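Local coordinates for N-(5'-phosphoribosyl)anthranilate isomerase (Pyrococcus furiosus, PDB 4AAJ), which catalyses the isomerisation of N-(5-phospho-beta-D-ribosyl)anthranilate to 1-(2-carboxyphenylamino)-1-deoxy-D-ribulose 5-phosphate, the third step of tryptophan synthesis from chorismate, at residues V72-T77 with S82-A87; T109-F114 with N146-L151. All blocks are in the same frame, centred on the assembly; numbering follows the deposited sequence.

Contact 1: V72-T77 with S82-A87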
loop_
_atom_site.group_PDB
_atom_site.type_symbol
_atom_site.label_atom_id
_atom_site.label_comp_id
_atom_site.label_asym_id
_atom_site.label_seq_id
_atom_site.Cartn_x
_atom_site.Cartn_y
_atom_site.Cartn_z
ATOM N N VAL A 72 -4.996 -4.967 -8.105
ATOM C CA VAL A 72 -4.320 -3.705 -8.392
ATOM C C VAL A 72 -4.997 -2.604 -7.579
ATOM O O VAL A 72 -6.175 -2.291 -7.769
ATOM C CB VAL A 72 -4.385 -3.371 -9.899
ATOM C CG1 VAL A 72 -3.728 -2.012 -10.194
ATOM C CG2 VAL A 72 -3.694 -4.455 -10.698
ATOM N N PHE A 73 -4.246 -2.026 -6.652
ATOM C CA PHE A 73 -4.767 -0.936 -5.847
ATOM C C PHE A 73 -4.695 0.374 -6.638
ATOM O O PHE A 73 -3.658 0.696 -7.191
ATOM C CB PHE A 73 -3.976 -0.833 -4.544
ATOM C CG PHE A 73 -4.399 -1.859 -3.513
ATOM C CD1 PHE A 73 -3.913 -3.167 -3.569
ATOM C CD2 PHE A 73 -5.311 -1.515 -2.522
ATOM C CE1 PHE A 73 -4.339 -4.125 -2.634
ATOM C CE2 PHE A 73 -5.733 -2.456 -1.578
ATOM C CZ PHE A 73 -5.246 -3.763 -1.645
ATOM N N LEU A 74 -5.806 1.095 -6.685
ATOM C CA LEU A 74 -5.802 2.482 -7.182
ATOM C C LEU A 74 -5.341 3.365 -6.018
ATOM O O LEU A 74 -6.054 3.509 -5.025
ATOM C CB LEU A 74 -7.202 2.856 -7.640
ATOM C CG LEU A 74 -7.390 4.171 -8.403
ATOM C CD1 LEU A 74 -6.755 4.012 -9.780
ATOM C CD2 LEU A 74 -8.877 4.497 -8.497
ATOM N N VAL A 75 -4.132 3.920 -6.135
ATOM C CA VAL A 75 -3.453 4.596 -5.017
ATOM C C VAL A 75 -3.540 6.087 -5.274
ATOM O O VAL A 75 -3.171 6.536 -6.351
ATOM C CB VAL A 75 -1.965 4.207 -4.957
ATOM C CG1 VAL A 75 -1.255 4.871 -3.782
ATOM C CG2 VAL A 75 -1.793 2.684 -4.894
ATOM N N SER A 76 -4.018 6.851 -4.302
ATOM C CA SER A 76 -4.125 8.291 -4.513
ATOM C C SER A 76 -4.139 9.082 -3.205
ATOM O O SER A 76 -4.493 8.554 -2.139
ATOM C CB SER A 76 -5.394 8.591 -5.290
ATOM O OG SER A 76 -5.446 9.957 -5.708
ATOM N N THR A 77 -3.766 10.358 -3.316
ATOM C CA THR A 77 -3.876 11.289 -2.202
ATOM C C THR A 77 -5.181 12.080 -2.267
ATOM O O THR A 77 -5.394 12.987 -1.464
ATOM C CB THR A 77 -2.680 12.261 -2.200
ATOM O OG1 THR A 77 -2.607 12.908 -3.473
ATOM C CG2 THR A 77 -1.375 11.513 -1.947
ATOM N N SER A 82 -16.311 12.322 -4.011
ATOM C CA SER A 82 -16.691 12.283 -5.425
ATOM C C SER A 82 -15.546 12.187 -6.436
ATOM O O SER A 82 -15.730 11.629 -7.522
ATOM C CB SER A 82 -17.655 13.418 -5.767
ATOM O OG SER A 82 -18.836 13.270 -4.999
ATOM N N GLU A 83 -14.358 12.695 -6.106
ATOM C CA GLU A 83 -13.230 12.426 -6.998
ATOM C C GLU A 83 -12.808 10.955 -6.925
ATOM O O GLU A 83 -12.431 10.401 -7.935
ATOM C CB GLU A 83 -12.032 13.378 -6.824
ATOM C CG GLU A 83 -11.496 13.527 -5.414
ATOM C CD GLU A 83 -10.378 14.566 -5.308
ATOM O OE1 GLU A 83 -9.832 14.988 -6.357
ATOM O OE2 GLU A 83 -10.042 14.960 -4.171
ATOM N N TRP A 84 -12.881 10.352 -5.744
ATOM C CA TRP A 84 -12.694 8.895 -5.606
ATOM C C TRP A 84 -13.678 8.099 -6.424
ATOM O O TRP A 84 -13.281 7.215 -7.189
ATOM C CB TRP A 84 -12.744 8.477 -4.143
ATOM C CG TRP A 84 -11.389 8.526 -3.502
ATOM C CD1 TRP A 84 -10.931 9.416 -2.533
ATOM C CD2 TRP A 84 -10.259 7.647 -3.790
ATOM N NE1 TRP A 84 -9.627 9.148 -2.200
ATOM C CE2 TRP A 84 -9.162 8.090 -2.925
ATOM C CE3 TRP A 84 -10.057 6.550 -4.639
ATOM C CZ2 TRP A 84 -7.924 7.460 -2.926
ATOM C CZ3 TRP A 84 -8.803 5.927 -4.624
ATOM C CH2 TRP A 84 -7.764 6.371 -3.796
ATOM N N ALA A 85 -14.961 8.425 -6.286
ATOM C CA ALA A 85 -16.033 7.750 -7.032
ATOM C C ALA A 85 -15.747 7.797 -8.523
ATOM O O ALA A 85 -15.763 6.781 -9.209
ATOM C CB ALA A 85 -17.379 8.389 -6.723
ATOM N N MET A 86 -15.445 8.989 -9.025
ATOM C CA MET A 86 -15.166 9.146 -10.438
ATOM C C MET A 86 -13.919 8.398 -10.890
ATOM O O MET A 86 -13.905 7.838 -11.973
ATOM C CB MET A 86 -15.117 10.633 -10.820
ATOM C CG MET A 86 -16.464 11.347 -10.688
ATOM S SD MET A 86 -17.911 10.397 -11.220
ATOM C CE MET A 86 -17.669 10.292 -12.997
ATOM N N ALA A 87 -12.876 8.367 -10.055
ATOM C CA ALA A 87 -11.674 7.625 -10.402
ATOM C C ALA A 87 -11.943 6.120 -10.495
ATOM O O ALA A 87 -11.427 5.446 -11.379
ATOM C CB ALA A 87 -10.553 7.902 -9.400
#
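The hydroxyl of S76, whose CB rests 3.6 Å from CH2 of W84, is gripped by the carbonyl of V48 and the amide of M78, with a weak further bond to S50. Its rotamer, with OG anti to the backbone N (chi1 -171°), carries the oxygen to these partners; CB itself lies against CH2 and CZ2 of W84. The same ring meets the strand backbone at its edge: L74 O lies near the indole plane, 3.6 Å from CH2 of W84. With CG of L74 also anti to N, the second torsion (chi2 70°) swings CD2 out to the helix, 4.1 Å from CZ3 of W84 and 3.9 Å from CB of A87. Strand 72-76 and helix 81-91 are the first two elements of a beta-alpha-beta unit of the TIM barrel, and their short segments run at 145°, 10.9 Å apart at closest approach. NE1 of W84 donates to the carbonyl of M78 in the connecting loop, while I96 and V98 of strand 95-98 also touch the residue. The segments thus meet without a polar bond, carbon packing on carbon and on carbonyl oxygens, and the polar groups of S76 and W84 are satisfied by loops at the strand's C-terminal end.

Contact 2: T109-F114 with N146-L151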
loop_
_atom_site.group_PDB
_atom_site.type_symbol
_atom_site.label_atom_id
_atom_site.label_comp_id
_atom_site.label_asym_id
_atom_site.label_seq_id
_atom_site.Cartn_x
_atom_site.Cartn_y
_atom_site.Cartn_z
ATOM N N THR A 109 -18.897 5.043 2.515
ATOM C CA THR A 109 -19.797 5.165 1.364
ATOM C C THR A 109 -19.196 4.599 0.068
ATOM O O THR A 109 -19.910 4.000 -0.737
ATOM C CB THR A 109 -20.283 6.619 1.166
ATOM O OG1 THR A 109 -20.811 7.113 2.403
ATOM C CG2 THR A 109 -21.366 6.690 0.094
ATOM N N LEU A 110 -17.886 4.775 -0.133
ATOM C CA LEU A 110 -17.210 4.146 -1.265
ATOM C C LEU A 110 -17.313 2.617 -1.218
ATOM O O LEU A 110 -17.543 1.986 -2.246
ATOM C CB LEU A 110 -15.738 4.576 -1.370
ATOM C CG LEU A 110 -15.452 6.053 -1.643
ATOM C CD1 LEU A 110 -13.959 6.302 -1.486
ATOM C CD2 LEU A 110 -15.932 6.482 -3.018
ATOM N N LYS A 111 -17.159 2.040 -0.030
ATOM C CA LYS A 111 -17.312 0.586 0.143
ATOM C C LYS A 111 -18.706 0.101 -0.234
ATOM O O LYS A 111 -18.842 -0.878 -0.957
ATOM C CB LYS A 111 -16.988 0.163 1.574
ATOM C CG LYS A 111 -15.506 0.171 1.901
ATOM C CD LYS A 111 -15.217 -0.121 3.373
ATOM C CE LYS A 111 -15.776 -1.459 3.844
ATOM N NZ LYS A 111 -15.225 -2.647 3.129
ATOM N N LYS A 112 -19.732 0.803 0.239
ATOM C CA LYS A 112 -21.119 0.387 0.012
ATOM C C LYS A 112 -21.516 0.541 -1.446
ATOM O O LYS A 112 -21.995 -0.413 -2.063
ATOM C CB LYS A 112 -22.092 1.153 0.918
ATOM C CG LYS A 112 -21.807 1.033 2.410
ATOM C CD LYS A 112 -21.698 -0.417 2.870
ATOM C CE LYS A 112 -21.108 -0.517 4.272
ATOM N NZ LYS A 112 -21.880 0.269 5.278
ATOM N N GLU A 113 -21.294 1.733 -1.996
ATOM C CA GLU A 113 -21.696 2.043 -3.366
ATOM C C GLU A 113 -20.926 1.240 -4.406
ATOM O O GLU A 113 -21.498 0.814 -5.409
ATOM C CB GLU A 113 -21.563 3.549 -3.635
ATOM C CG GLU A 113 -21.955 3.987 -5.039
ATOM C CD GLU A 113 -22.073 5.495 -5.192
ATOM O OE1 GLU A 113 -21.817 6.230 -4.215
ATOM O OE2 GLU A 113 -22.419 5.950 -6.301
ATOM N N PHE A 114 -19.635 1.025 -4.168
ATOM C CA PHE A 114 -18.769 0.430 -5.180
ATOM C C PHE A 114 -18.261 -0.976 -4.849
ATOM O O PHE A 114 -17.749 -1.669 -5.721
ATOM C CB PHE A 114 -17.598 1.365 -5.489
ATOM C CG PHE A 114 -18.019 2.659 -6.123
ATOM C CD1 PHE A 114 -18.449 2.691 -7.450
ATOM C CD2 PHE A 114 -18.014 3.837 -5.394
ATOM C CE1 PHE A 114 -18.849 3.883 -8.034
ATOM C CE2 PHE A 114 -18.402 5.031 -5.970
ATOM C CZ PHE A 114 -18.825 5.054 -7.293
ATOM N N ASN A 146 -13.198 2.794 8.788
ATOM C CA ASN A 146 -13.634 1.410 8.632
ATOM C C ASN A 146 -12.895 0.750 7.462
ATOM O O ASN A 146 -13.508 0.154 6.570
ATOM C CB ASN A 146 -15.160 1.357 8.450
ATOM C CG ASN A 146 -15.691 -0.056 8.302
ATOM O OD1 ASN A 146 -15.324 -0.952 9.060
ATOM N ND2 ASN A 146 -16.561 -0.261 7.314
ATOM N N ALA A 147 -11.568 0.865 7.477
ATOM C CA ALA A 147 -10.743 0.365 6.377
ATOM C C ALA A 147 -10.592 -1.146 6.448
ATOM O O ALA A 147 -10.516 -1.718 7.536
ATOM C CB ALA A 147 -9.381 1.049 6.369
ATOM N N ASP A 148 -10.565 -1.789 5.281
ATOM C CA ASP A 148 -10.350 -3.233 5.170
ATOM C C ASP A 148 -8.918 -3.663 5.482
ATOM O O ASP A 148 -8.678 -4.809 5.860
ATOM C CB ASP A 148 -10.734 -3.713 3.774
ATOM C CG ASP A 148 -12.200 -3.478 3.469
ATOM O OD1 ASP A 148 -13.045 -4.126 4.131
ATOM O OD2 ASP A 148 -12.515 -2.625 2.606
ATOM N N MET A 149 -7.963 -2.760 5.282
ATOM C CA MET A 149 -6.560 -3.040 5.605
ATOM C C MET A 149 -5.883 -1.740 5.979
ATOM O O MET A 149 -6.231 -0.681 5.458
ATOM C CB MET A 149 -5.840 -3.714 4.424
ATOM C CG MET A 149 -4.376 -4.109 4.673
ATOM S SD MET A 149 -4.074 -5.110 6.160
ATOM C CE MET A 149 -4.952 -6.607 5.704
ATOM N N VAL A 150 -4.932 -1.824 6.902
ATOM C CA VAL A 150 -4.163 -0.664 7.321
ATOM C C VAL A 150 -2.771 -0.729 6.697
ATOM O O VAL A 150 -2.081 -1.751 6.759
ATOM C CB VAL A 150 -4.054 -0.589 8.871
ATOM C CG1 VAL A 150 -2.933 0.339 9.301
ATOM C CG2 VAL A 150 -5.364 -0.140 9.486
ATOM N N LEU A 151 -2.348 0.374 6.105
ATOM C CA LEU A 151 -0.991 0.490 5.621
ATOM C C LEU A 151 -0.300 1.504 6.521
ATOM O O LEU A 151 -0.866 2.561 6.795
ATOM C CB LEU A 151 -0.971 0.949 4.156
ATOM C CG LEU A 151 0.378 1.329 3.532
ATOM C CD1 LEU A 151 1.295 0.136 3.338
ATOM C CD2 LEU A 151 0.143 2.032 2.192
#
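K111 and D148 reach toward each other from opposite directions and join in a salt bridge that forms the tight part of this contact. NZ of K111 lies 2.8 Å from OD2 of D148, approaching on the syn side of that oxygen, and also 2.8 Å from OD1, to which the bond is weak. OD2 has a second donor in the amide of V118, so the carboxylate is anchored to strand 117-123 as well as to the lysine. The K111 chain extends from the helix and then bends at its last two torsions (chi3 58°, chi4 61°), which turns the ammonium group onto the carboxylate. Within the TIM barrel the bridge fastens the last turn of helix 104-114, on the outer layer, to the loop entering strand 149-153, with the intervening strand 117-123 touched by K111 at V118. On the more exposed side the packing is looser. N146 crosses the lysine chain at about a right angle, its ND2 3.8 Å from CE of K111, and its backbone O is 3.6 Å from CD of K111. These are van der Waals approaches to the aliphatic part of the lysine; the polar end of N146 turns instead to D108, through a weak hydrogen bond from ND2 to OD1.

Contacts 1 and 2 follow one another along the chain, their centres 12 Å apart, and both reach the same closed eight-stranded barrel. They join where helices 81-91 and 104-114 pack side by side: CB of W84 is 3.6 Å from CD1 of L110, and CB of A85 is 3.6 Å from CE2 of F114. W84 therefore belongs to both interfaces, strand and neighbouring helix, while helix 104-114 packs L110 on W84 and bonds K111 to D148. In TIM barrels the active site lies at the C-terminal ends of the strands. S76 ends strand 72-76 at that face, whereas D148 just precedes strand 149-153, at the opposite, N-terminal end of the barrel.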